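PDB 6T0Q: lectin from Pleurotus ostreatus, which binds N-acetyl-D-galactosamine and probably other galactose-type sugars, and carries bound calcium ions. Local coordinates for residues N199-S204 and R216-T221; A238-T243 and A279-G284. All coordinates share one frame; numbering follows the deposited sequence.

Contact 1 (N199-S204 and R216-T221)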
ATOM      1  N   ASN A 199      14.882  14.358 -13.671  1.00 19.95           N
ATOM      2  CA  ASN A 199      14.534  14.788 -15.021  1.00 20.60           C
ATOM      3  C   ASN A 199      13.453  15.854 -14.991  1.00 22.92           C
ATOM      4  O   ASN A 199      12.533  15.801 -14.168  1.00 20.21           O
ATOM      5  CB  ASN A 199      14.003  13.628 -15.888  1.00 21.63           C
ATOM      6  CG  ASN A 199      14.931  12.455 -15.913  1.00 25.44           C
ATOM      7  OD1 ASN A 199      15.881  12.425 -16.687  1.00 25.36           O
ATOM      8  ND2 ASN A 199      14.670  11.474 -15.052  1.00 23.42           N
ATOM      9  N   TRP A 200      13.547  16.800 -15.918  1.00 19.58           N
ATOM     10  CA  TRP A 200      12.389  17.611 -16.242  1.00 22.68           C
ATOM     11  C   TRP A 200      11.376  16.738 -16.974  1.00 23.00           C
ATOM     12  O   TRP A 200      11.724  16.064 -17.951  1.00 18.92           O
ATOM     13  CB  TRP A 200      12.790  18.792 -17.120  1.00 20.50           C
ATOM     14  CG  TRP A 200      13.763  19.759 -16.498  1.00 20.25           C
ATOM     15  CD1 TRP A 200      15.127  19.739 -16.607  1.00 20.19           C
ATOM     16  CD2 TRP A 200      13.439  20.908 -15.708  1.00 16.90           C
ATOM     17  NE1 TRP A 200      15.671  20.808 -15.928  1.00 21.44           N
ATOM     18  CE2 TRP A 200      14.655  21.541 -15.371  1.00 19.09           C
ATOM     19  CE3 TRP A 200      12.238  21.468 -15.262  1.00 19.86           C
ATOM     20  CZ2 TRP A 200      14.706  22.707 -14.605  1.00 19.10           C
ATOM     21  CZ3 TRP A 200      12.290  22.630 -14.500  1.00 22.51           C
ATOM     22  CH2 TRP A 200      13.519  23.235 -14.182  1.00 19.50           C
ATOM     23  N   ILE A 201      10.135  16.716 -16.488  1.00 21.48           N
ATOM     24  CA  ILE A 201       9.074  15.950 -17.131  1.00 21.82           C
ATOM     25  C   ILE A 201       7.924  16.886 -17.478  1.00 23.90           C
ATOM     26  O   ILE A 201       7.813  18.003 -16.962  1.00 20.29           O
ATOM     27  CB  ILE A 201       8.566  14.770 -16.262  1.00 19.86           C
ATOM     28  CG1 ILE A 201       7.940  15.272 -14.950  1.00 20.94           C
ATOM     29  CG2 ILE A 201       9.701  13.780 -15.983  1.00 19.36           C
ATOM     30  CD1 ILE A 201       7.315  14.147 -14.095  1.00 18.29           C
ATOM     31  N   TRP A 202       7.061  16.412 -18.373  1.00 19.19           N
ATOM     32  CA  TRP A 202       5.825  17.109 -18.710  1.00 20.78           C
ATOM     33  C   TRP A 202       4.872  16.083 -19.311  1.00 25.33           C
ATOM     34  O   TRP A 202       5.191  14.892 -19.392  1.00 26.71           O
ATOM     35  CB  TRP A 202       6.085  18.276 -19.672  1.00 18.60           C
ATOM     36  CG  TRP A 202       5.033  19.362 -19.620  1.00 22.23           C
ATOM     37  CD1 TRP A 202       4.086  19.646 -20.579  1.00 24.28           C
ATOM     38  CD2 TRP A 202       4.824  20.309 -18.559  1.00 21.82           C
ATOM     39  NE1 TRP A 202       3.318  20.714 -20.178  1.00 22.43           N
ATOM     40  CE2 TRP A 202       3.744  21.134 -18.941  1.00 24.36           C
ATOM     41  CE3 TRP A 202       5.454  20.542 -17.325  1.00 22.88           C
ATOM     42  CZ2 TRP A 202       3.276  22.172 -18.132  1.00 23.91           C
ATOM     43  CZ3 TRP A 202       4.988  21.570 -16.524  1.00 23.53           C
ATOM     44  CH2 TRP A 202       3.911  22.378 -16.935  1.00 21.10           C
ATOM     45  N   THR A 203       3.687  16.543 -19.708  1.00 25.40           N
ATOM     46  CA  THR A 203       2.836  15.692 -20.528  1.00 26.01           C
ATOM     47  C   THR A 203       3.403  15.620 -21.944  1.00 28.89           C
ATOM     48  O   THR A 203       4.277  16.403 -22.336  1.00 24.63           O
ATOM     49  CB  THR A 203       1.396  16.206 -20.544  1.00 26.87           C
ATOM     50  OG1 THR A 203       1.398  17.639 -20.553  1.00 27.68           O
ATOM     51  CG2 THR A 203       0.638  15.711 -19.321  1.00 28.21           C
ATOM     52  N   SER A 204       2.892  14.669 -22.723  1.00 31.46           N
ATOM     53  CA  SER A 204       3.489  14.366 -24.016  1.00 34.72           C
ATOM     54  C   SER A 204       3.127  15.373 -25.107  1.00 34.70           C
ATOM     55  O   SER A 204       3.588  15.210 -26.240  1.00 34.14           O
ATOM     56  CB  SER A 204       3.102  12.946 -24.449  1.00 35.74           C
ATOM     57  OG  SER A 204       1.697  12.803 -24.506  1.00 38.93           O
ATOM     58  N   ARG A 216      -1.106  21.080 -16.009  1.00 25.36           N
ATOM     59  CA  ARG A 216      -0.957  19.641 -16.167  1.00 24.08           C
ATOM     60  C   ARG A 216      -0.735  19.026 -14.795  1.00 26.11           C
ATOM     61  O   ARG A 216      -0.089  19.630 -13.937  1.00 25.73           O
ATOM     62  CB  ARG A 216       0.238  19.292 -17.073  1.00 19.38           C
ATOM     63  CG  ARG A 216       0.237  19.993 -18.435  1.00 27.63           C
ATOM     64  CD  ARG A 216      -0.949  19.523 -19.270  1.00 29.57           C
ATOM     65  NE  ARG A 216      -0.956  20.109 -20.607  1.00 31.54           N
ATOM     66  CZ  ARG A 216      -1.803  21.051 -21.014  1.00 38.46           C
ATOM     67  NH1 ARG A 216      -2.733  21.520 -20.190  1.00 36.08           N
ATOM     68  NH2 ARG A 216      -1.729  21.511 -22.255  1.00 40.91           N
ATOM     69  N   ALA A 217      -1.243  17.812 -14.592  1.00 24.57           N
ATOM     70  CA  ALA A 217      -1.083  17.143 -13.308  1.00 25.28           C
ATOM     71  C   ALA A 217      -0.149  15.947 -13.430  1.00 28.52           C
ATOM     72  O   ALA A 217      -0.046  15.319 -14.490  1.00 27.01           O
ATOM     73  CB  ALA A 217      -2.430  16.687 -12.736  1.00 24.00           C
ATOM     74  N   PHE A 218       0.530  15.643 -12.318  1.00 23.38           N
ATOM     75  CA  PHE A 218       1.520  14.576 -12.226  1.00 22.39           C
ATOM     76  C   PHE A 218       1.366  13.878 -10.883  1.00 25.80           C
ATOM     77  O   PHE A 218       1.122  14.533  -9.868  1.00 26.27           O
ATOM     78  CB  PHE A 218       2.947  15.130 -12.364  1.00 21.94           C
ATOM     79  CG  PHE A 218       3.157  15.930 -13.624  1.00 20.66           C
ATOM     80  CD1 PHE A 218       2.863  17.283 -13.659  1.00 21.86           C
ATOM     81  CD2 PHE A 218       3.618  15.316 -14.779  1.00 19.60           C
ATOM     82  CE1 PHE A 218       3.038  18.022 -14.821  1.00 22.88           C
ATOM     83  CE2 PHE A 218       3.788  16.041 -15.951  1.00 24.43           C
ATOM     84  CZ  PHE A 218       3.505  17.401 -15.970  1.00 26.18           C
ATOM     85  N   ARG A 219       1.512  12.549 -10.879  1.00 21.57           N
ATOM     86  CA  ARG A 219       1.304  11.749  -9.678  1.00 21.23           C
ATOM     87  C   ARG A 219       2.383  10.688  -9.543  1.00 23.89           C
ATOM     88  O   ARG A 219       2.777  10.061 -10.531  1.00 24.39           O
ATOM     89  CB  ARG A 219      -0.066  11.050  -9.688  1.00 21.71           C
ATOM     90  CG  ARG A 219      -1.255  11.968  -9.484  1.00 24.78           C
ATOM     91  CD  ARG A 219      -2.566  11.206  -9.704  1.00 27.82           C
ATOM     92  NE  ARG A 219      -2.702  10.057  -8.804  1.00 25.79           N
ATOM     93  CZ  ARG A 219      -3.229  10.116  -7.585  1.00 27.70           C
ATOM     94  NH1 ARG A 219      -3.675  11.274  -7.100  1.00 22.91           N
ATOM     95  NH2 ARG A 219      -3.314   9.013  -6.850  1.00 32.78           N
ATOM     96  N   LYS A 220       2.831  10.470  -8.311  1.00 24.03           N
ATOM     97  CA  LYS A 220       3.744   9.380  -7.989  1.00 27.95           C
ATOM     98  C   LYS A 220       3.381   8.829  -6.618  1.00 27.21           C
ATOM     99  O   LYS A 220       3.256   9.591  -5.653  1.00 22.87           O
ATOM    100  CB  LYS A 220       5.205   9.846  -8.008  1.00 25.74           C
ATOM    101  CG  LYS A 220       6.219   8.783  -7.577  1.00 27.46           C
ATOM    102  CD  LYS A 220       6.414   7.706  -8.646  1.00 29.14           C
ATOM    103  CE  LYS A 220       7.457   6.694  -8.180  1.00 30.85           C
ATOM    104  NZ  LYS A 220       7.636   5.601  -9.160  1.00 27.54           N
ATOM    105  N   THR A 221       3.207   7.514  -6.535  1.00 23.79           N
ATOM    106  CA  THR A 221       2.890   6.842  -5.282  1.00 24.89           C
ATOM    107  C   THR A 221       4.064   5.983  -4.837  1.00 25.28           C
ATOM    108  O   THR A 221       4.679   5.290  -5.648  1.00 23.29           O
ATOM    109  CB  THR A 221       1.643   5.967  -5.438  1.00 31.30           C
ATOM    110  OG1 THR A 221       0.529   6.804  -5.748  1.00 29.01           O
ATOM    111  CG2 THR A 221       1.348   5.188  -4.148  1.00 28.11           C
TER
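Phe218 drives the far end of its ring against the backbone of Trp202, CE2 lying 3.5 Å from Trp202 C, which sits in plane at the ring's edge. Beside CE2, the ring's CZ stands above the plane of the Trp202 indole, displaced toward its rim and 3.9 Å from Trp202 CE3. The two ring planes make 52°, so this is an oblique aromatic pair. Ile201 covers another part of the phenyl group, its CD1 being 3.9 Å from Phe218 CD2.

Arg216 CB lies above the same indole face, also toward its rim. With CG anti to the carbonyl carbon (chi1 -53°), Arg216 CG lies 3.6 Å from Trp202 NE1; the bend at chi2 then turns Arg216 CD to 3.3 Å from Thr203 OG1. The hydroxyl lies at the edge of the guanidinium, near its plane. Trp202 meets these groups although its CB points away: with CG anti to the backbone N (chi1 -156°) the indole swings back across Phe218 and Arg216.

Asp205 ties the polar rim together, forming a salt bridge to Arg216 NH2 through one carboxylate oxygen and a hydrogen bond to Thr203 OG1 through the other. Ala279 fits against both Trp202 and Phe218, and Ala312 against Thr203 and Phe218.

Strands 199-202 and 214-222 belong to one sheet but are not neighbours in it, since 331-338 and 311-313 run between them. Their segment axes nevertheless approach to 8.9 Å, consistent with a sheet curved enough for side chains to meet across two intervening strands. Chemically the contact is apolar and aromatic inside, with an arginine whose methylenes serve the packing while its charge goes to Asp205 at the margin, which probably offsets the positive charge beside the indole.

Contact 2 (A238-T243 and A279-G284). With CA (calcium ion), chain G; NAG (2-acetamido-2-deoxy-beta-D-glucopyranose), chain B.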
ATOM      1  N   ALA A 238       9.695  24.296 -11.213  1.00 21.45           N
ATOM      2  CA  ALA A 238       8.900  24.144 -12.426  1.00 19.09           C
ATOM      3  C   ALA A 238       8.972  25.402 -13.277  1.00 24.09           C
ATOM      4  O   ALA A 238       9.112  26.516 -12.765  1.00 23.88           O
ATOM      5  CB  ALA A 238       7.426  23.833 -12.120  1.00 17.47           C
ATOM      6  N   ASP A 239       8.868  25.197 -14.588  1.00 18.72           N
ATOM      7  CA  ASP A 239       8.654  26.251 -15.574  1.00 20.33           C
ATOM      8  C   ASP A 239       7.242  26.038 -16.118  1.00 23.08           C
ATOM      9  O   ASP A 239       7.022  25.102 -16.893  1.00 25.57           O
ATOM     10  CB  ASP A 239       9.704  26.147 -16.686  1.00 20.49           C
ATOM     11  CG  ASP A 239       9.634  27.295 -17.694  1.00 24.50           C
ATOM     12  OD1 ASP A 239       8.657  28.071 -17.681  1.00 25.84           O
ATOM     13  OD2 ASP A 239      10.581  27.424 -18.498  1.00 25.07           O
ATOM     14  N   ASP A 240       6.282  26.887 -15.734  1.00 26.59           N
ATOM     15  CA  ASP A 240       6.441  28.163 -15.024  1.00 25.64           C
ATOM     16  C   ASP A 240       6.214  28.135 -13.514  1.00 21.95           C
ATOM     17  O   ASP A 240       6.754  28.972 -12.795  1.00 24.42           O
ATOM     18  CB  ASP A 240       5.455  29.187 -15.608  1.00 25.77           C
ATOM     19  CG  ASP A 240       5.995  29.879 -16.833  1.00 32.14           C
ATOM     20  OD1 ASP A 240       6.846  30.777 -16.668  1.00 33.05           O
ATOM     21  OD2 ASP A 240       5.587  29.509 -17.954  1.00 30.01           O
ATOM     22  N   ARG A 241       5.365  27.224 -13.042  1.00 19.92           N
ATOM     23  CA  ARG A 241       4.956  27.225 -11.640  1.00 22.23           C
ATOM     24  C   ARG A 241       4.367  25.859 -11.309  1.00 22.60           C
ATOM     25  O   ARG A 241       4.059  25.069 -12.201  1.00 22.05           O
ATOM     26  CB  ARG A 241       3.933  28.336 -11.358  1.00 26.57           C
ATOM     27  CG  ARG A 241       2.638  28.185 -12.168  1.00 31.31           C
ATOM     28  CD  ARG A 241       1.574  29.212 -11.768  1.00 38.81           C
ATOM     29  NE  ARG A 241       2.052  30.585 -11.924  1.00 51.46           N
ATOM     30  CZ  ARG A 241       2.326  31.408 -10.913  1.00 59.51           C
ATOM     31  NH1 ARG A 241       2.161  31.008  -9.657  1.00 57.73           N
ATOM     32  NH2 ARG A 241       2.766  32.638 -11.158  1.00 61.35           N
ATOM     33  N   TYR A 242       4.188  25.603 -10.012  1.00 21.30           N
ATOM     34  CA  TYR A 242       3.662  24.319  -9.556  1.00 23.90           C
ATOM     35  C   TYR A 242       2.929  24.523  -8.242  1.00 27.64           C
ATOM     36  O   TYR A 242       3.187  25.476  -7.503  1.00 25.50           O
ATOM     37  CB  TYR A 242       4.775  23.275  -9.339  1.00 21.51           C
ATOM     38  CG  TYR A 242       5.593  23.620  -8.116  1.00 24.42           C
ATOM     39  CD1 TYR A 242       5.230  23.162  -6.856  1.00 22.89           C
ATOM     40  CD2 TYR A 242       6.693  24.463  -8.215  1.00 23.72           C
ATOM     41  CE1 TYR A 242       5.947  23.525  -5.724  1.00 23.44           C
ATOM     42  CE2 TYR A 242       7.430  24.821  -7.092  1.00 23.85           C
ATOM     43  CZ  TYR A 242       7.048  24.350  -5.852  1.00 24.65           C
ATOM     44  OH  TYR A 242       7.759  24.710  -4.731  1.00 23.59           O
ATOM     45  N   THR A 243       2.037  23.585  -7.941  1.00 23.70           N
ATOM     46  CA  THR A 243       1.541  23.374  -6.591  1.00 26.61           C
ATOM     47  C   THR A 243       1.747  21.906  -6.250  1.00 25.89           C
ATOM     48  O   THR A 243       1.448  21.029  -7.068  1.00 26.41           O
ATOM     49  CB  THR A 243       0.061  23.759  -6.452  1.00 29.98           C
ATOM     50  OG1 THR A 243      -0.093  25.148  -6.762  1.00 39.10           O
ATOM     51  CG2 THR A 243      -0.411  23.527  -5.022  1.00 41.35           C
ATOM     52  N   ALA A 279       1.280  21.538 -12.298  1.00 23.83           N
ATOM     53  CA  ALA A 279       2.267  22.457 -12.848  1.00 25.99           C
ATOM     54  C   ALA A 279       1.661  23.177 -14.042  1.00 25.74           C
ATOM     55  O   ALA A 279       0.906  22.579 -14.814  1.00 26.18           O
ATOM     56  CB  ALA A 279       3.550  21.723 -13.258  1.00 21.85           C
ATOM     57  N   THR A 280       1.982  24.460 -14.190  1.00 25.89           N
ATOM     58  CA  THR A 280       1.340  25.310 -15.185  1.00 23.89           C
ATOM     59  C   THR A 280       2.372  25.959 -16.091  1.00 24.49           C
ATOM     60  O   THR A 280       3.401  26.461 -15.623  1.00 24.86           O
ATOM     61  CB  THR A 280       0.488  26.392 -14.514  1.00 27.54           C
ATOM     62  OG1 THR A 280      -0.529  25.765 -13.723  1.00 29.04           O
ATOM     63  CG2 THR A 280      -0.172  27.306 -15.564  1.00 26.56           C
ATOM     64  N   ASN A 281       2.094  25.937 -17.389  1.00 24.44           N
ATOM     65  CA  ASN A 281       2.926  26.594 -18.382  1.00 25.37           C
ATOM     66  C   ASN A 281       2.242  27.874 -18.840  1.00 31.17           C
ATOM     67  O   ASN A 281       1.119  27.832 -19.353  1.00 30.39           O
ATOM     68  CB  ASN A 281       3.181  25.693 -19.586  1.00 22.76           C
ATOM     69  CG  ASN A 281       4.073  26.362 -20.620  1.00 25.83           C
ATOM     70  OD1 ASN A 281       4.903  27.209 -20.276  1.00 27.65           O
ATOM     71  ND2 ASN A 281       3.899  25.998 -21.888  1.00 27.74           N
ATOM     72  N   GLY A 282       2.926  29.004 -18.665  1.00 29.97           N
ATOM     73  CA  GLY A 282       2.443  30.259 -19.201  1.00 31.05           C
ATOM     74  C   GLY A 282       2.721  30.464 -20.673  1.00 36.72           C
ATOM     75  O   GLY A 282       2.237  31.443 -21.249  1.00 35.07           O
ATOM     76  N   GLY A 283       3.475  29.563 -21.285  1.00 35.26           N
ATOM     77  CA  GLY A 283       3.828  29.661 -22.691  1.00 34.64           C
ATOM     78  C   GLY A 283       5.299  29.353 -22.875  1.00 33.65           C
ATOM     79  O   GLY A 283       6.138  29.688 -22.037  1.00 28.53           O
ATOM     80  N   GLY A 284       5.616  28.696 -23.989  1.00 36.57           N
ATOM     81  CA  GLY A 284       6.981  28.361 -24.318  1.00 33.22           C
ATOM     82  C   GLY A 284       7.418  27.034 -23.725  1.00 29.72           C
ATOM     83  O   GLY A 284       6.608  26.119 -23.532  1.00 30.78           O
TER
HETATM   84 CA    CA G 404       7.135  28.372 -19.727  1.00 31.38          CA
HETATM   85  C1  NAG B   1      -3.684  24.213 -11.350  1.00 38.73           C
HETATM   86  C2  NAG B   1      -5.159  24.426 -11.054  1.00 44.83           C
HETATM   87  C3  NAG B   1      -5.653  25.669 -11.768  1.00 53.29           C
HETATM   88  C4  NAG B   1      -4.852  26.880 -11.314  1.00 52.15           C
HETATM   89  C5  NAG B   1      -3.345  26.654 -11.468  1.00 45.13           C
HETATM   90  C6  NAG B   1      -2.545  27.677 -10.693  1.00 41.55           C
HETATM   91  C7  NAG B   1      -6.619  22.537 -10.515  1.00 46.15           C
HETATM   92  C8  NAG B   1      -7.414  21.385 -11.052  1.00 43.54           C
HETATM   93  N2  NAG B   1      -5.961  23.269 -11.419  1.00 39.74           N
HETATM   94  O3  NAG B   1      -7.030  25.858 -11.464  1.00 56.53           O
HETATM   95  O4  NAG B   1      -5.394  27.798 -12.181  1.00 60.33           O
HETATM   96  O5  NAG B   1      -2.938  25.375 -10.948  1.00 39.38           O
HETATM   97  O6  NAG B   1      -1.719  28.453 -11.548  1.00 55.49           O
HETATM   98  O7  NAG B   1      -6.569  22.791  -9.312  1.00 46.86           O
HETATM   99  O   HOH W   1       5.595  31.921 -19.629  1.00 49.54           O
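Arg241 lays its aliphatic part alongside Thr280, both side chains pointing the same way, with Arg241 CG 3.7 Å from Thr280 CB. A bend at chi3 (58°) turns the guanidinium away from the threonine, and Arg241 CD passes 3.4 Å from O6 of the N-acetylglucosamine. That sugar probably belongs to an N-linked glycan, as Asn278 and Thr280 fit the Asn-X-Thr pattern. Thr280 OG1 has its hydrogen bond with Ser215.

Under these side chains, strands 241-246 and 273-281 pair antiparallel. Thr280 N donates to Arg241 O at 2.9 Å, while Thr280 O accepts from Asp240 N at 2.9 Å and, weakly, from Arg241 N. Asp240 and Arg241 thus both face Thr280, making a classic beta bulge, entered through a cis Asp239-Asp240 peptide.

At the bulge and its cis peptide, successive aspartates reach one calcium ion. Asp239 OD1, Asp240 OD2 and Asn281 OD1 each bind it at 2.6 Å, Gly283 O at 2.8 Å, and Pro285 O also binds. Gly283 belongs to the N-acetyl-D-galactosamine site too, so the calcium loop borders it. Asp239 reaches in with CG anti to its own backbone N (chi1 -175°), its OD2 hydrogen-bonded to Trp344 NE1. Asp240 OD2 also accepts from Gly282 N at 2.8 Å, on the anti side and 34° out of the carboxylate plane. Asn281 OD1 closes an Asx turn with Gly283 N, which approaches from above the amide's carbonyl plane.

In the fold
From the N terminus, contact 1 comes first: the chain leaves edge strand 199-202, runs through a short loop holding Asp205 and returns on 214-222. Contact 2 opens only afterwards, where strand 229-239 passes into 241-246, and it closes a longer, mostly beta excursion when 273-281 comes back. The two loops are therefore in series and neither nest nor cross. They join side by side because 214-222 and 273-281 are sheet neighbours: Arg216 N probably hydrogen-bonds to Ala279 O, at 2.8 Å. Trp202 bridges them too, its outer six-membered ring packing on Ala279 and Asn281, so the indole of Trp202 backs the strand that leads into the calcium loop.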